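Local coordinates for protein putative tetR-family transcriptional regulator (Streptomyces coelicolor, PDB 3FIW) that probably binds operator DNA through a helix-turn-helix motif and regulates transcription, most likely as a repressor of the TetR family, at residues M137-L140 and V141-V145. Residues are numbered along the deposited sequence; the frame is centred on the assembly and turned at random.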
loop_
_atom_site.group_PDB
_atom_site.type_symbol
_atom_site.label_atom_id
_atom_site.label_comp_id
_atom_site.label_asym_id
_atom_site.label_seq_id
_atom_site.Cartn_x
_atom_site.Cartn_y
_atom_site.Cartn_z
HETATM N N MSE A 137 14.341 6.010 -16.511
HETATM C CA MSE A 137 15.465 6.406 -15.685
HETATM C C MSE A 137 16.493 7.237 -16.442
HETATM O O MSE A 137 16.952 8.241 -15.902
HETATM C CB MSE A 137 16.140 5.201 -15.067
HETATM C CG MSE A 137 16.870 5.555 -13.787
HETATM SE SE MSE A 137 15.553 5.987 -12.394
HETATM C CE MSE A 137 14.550 4.295 -12.161
ATOM N N ASP A 138 16.850 6.822 -17.675
ATOM C CA ASP A 138 17.776 7.570 -18.540
ATOM C C ASP A 138 17.309 8.985 -18.800
ATOM O O ASP A 138 18.102 9.928 -18.739
ATOM C CB ASP A 138 17.970 6.863 -19.888
ATOM C CG ASP A 138 18.885 5.641 -19.789
ATOM O OD1 ASP A 138 18.850 4.796 -20.736
ATOM O OD2 ASP A 138 19.629 5.542 -18.764
ATOM N N PHE A 139 16.021 9.133 -19.089
ATOM C CA PHE A 139 15.413 10.450 -19.238
ATOM C C PHE A 139 15.607 11.355 -18.016
ATOM O O PHE A 139 15.894 12.539 -18.176
ATOM C CB PHE A 139 13.928 10.304 -19.545
ATOM C CG PHE A 139 13.175 11.585 -19.443
ATOM C CD1 PHE A 139 13.276 12.555 -20.459
ATOM C CD2 PHE A 139 12.423 11.861 -18.310
ATOM C CE1 PHE A 139 12.580 13.785 -20.365
ATOM C CE2 PHE A 139 11.707 13.052 -18.194
ATOM C CZ PHE A 139 11.783 14.031 -19.240
ATOM N N LEU A 140 15.421 10.802 -16.812
ATOM C CA LEU A 140 15.543 11.563 -15.567
ATOM C C LEU A 140 17.009 11.946 -15.342
ATOM O O LEU A 140 17.325 13.062 -14.930
ATOM C CB LEU A 140 14.987 10.765 -14.365
ATOM C CG LEU A 140 13.460 10.693 -14.170
ATOM C CD1 LEU A 140 13.100 9.748 -13.048
ATOM C CD2 LEU A 140 12.879 12.107 -13.895
ATOM N N VAL A 141 17.902 11.011 -15.601
ATOM C CA VAL A 141 19.345 11.296 -15.517
ATOM C C VAL A 141 19.762 12.346 -16.557
ATOM O O VAL A 141 20.457 13.299 -16.212
ATOM C CB VAL A 141 20.190 10.016 -15.674
ATOM C CG1 VAL A 141 21.731 10.333 -15.742
ATOM C CG2 VAL A 141 19.848 8.980 -14.586
ATOM N N ALA A 142 19.349 12.182 -17.817
ATOM C CA ALA A 142 19.659 13.183 -18.841
ATOM C C ALA A 142 18.993 14.549 -18.586
ATOM O O ALA A 142 19.402 15.545 -19.156
ATOM C CB ALA A 142 19.364 12.664 -20.257
ATOM N N SER A 143 17.997 14.598 -17.702
ATOM C CA SER A 143 17.343 15.855 -17.339
ATOM C C SER A 143 18.073 16.535 -16.172
ATOM O O SER A 143 17.718 17.634 -15.759
ATOM C CB SER A 143 15.864 15.616 -16.993
ATOM O OG SER A 143 15.224 14.931 -18.059
ATOM N N GLY A 144 19.090 15.875 -15.641
ATOM C CA GLY A 144 19.838 16.456 -14.548
ATOM C C GLY A 144 19.473 15.957 -13.165
ATOM O O GLY A 144 20.103 16.373 -12.201
ATOM N N VAL A 145 18.454 15.095 -13.040
ATOM C CA VAL A 145 18.202 14.384 -11.782
ATOM C C VAL A 145 19.334 13.367 -11.495
ATOM O O VAL A 145 19.592 12.473 -12.303
ATOM C CB VAL A 145 16.787 13.650 -11.763
ATOM C CG1 VAL A 145 16.502 13.076 -10.379
ATOM C CG2 VAL A 145 15.635 14.574 -12.233
#
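F139 and S143 meet at the C-terminal end of helix 130-142, where the last turn unwinds into a Schellman motif. The helical pattern is still regular just before. V141 N donates a hydrogen bond to M137 O at 2.9 Å, and A142 N bonds to D138 O at 2.7 Å. Then the pattern breaks. S143 N divides itself weakly between F139 O and L140 O. S143 OG also donates to F139 O; the modelled 2.5 Å is very short, so the exact length is doubtful. With chi1 at -54°, OG stands beside its own backbone N and turns back toward that carbonyl. S143 OG also sits over the centre of the F139 ring, 3.6 Å above its plane. An alanine in place of F139 would leave the hydroxyl its carbonyl acceptor but would probably open a gap beneath OG and against W96 and W99. G144, with positive phi, reverses the chain, and its N bonds to V141 O at 3.0 Å. V145 N then closes the motif on L140 O at 3.0 Å. Beside that bond, the side chains of L140 and V145 lie side by side, pointing the same way, with L140 CD2 4.1 Å from V145 CG2. F139, L140, S143 and V145 all pack on W96 of helix 96-112, and W99 meets the F139 ring edge-to-face. M137 and V145 reach helix 147-170, while V145 also touches V208 of the second subunit.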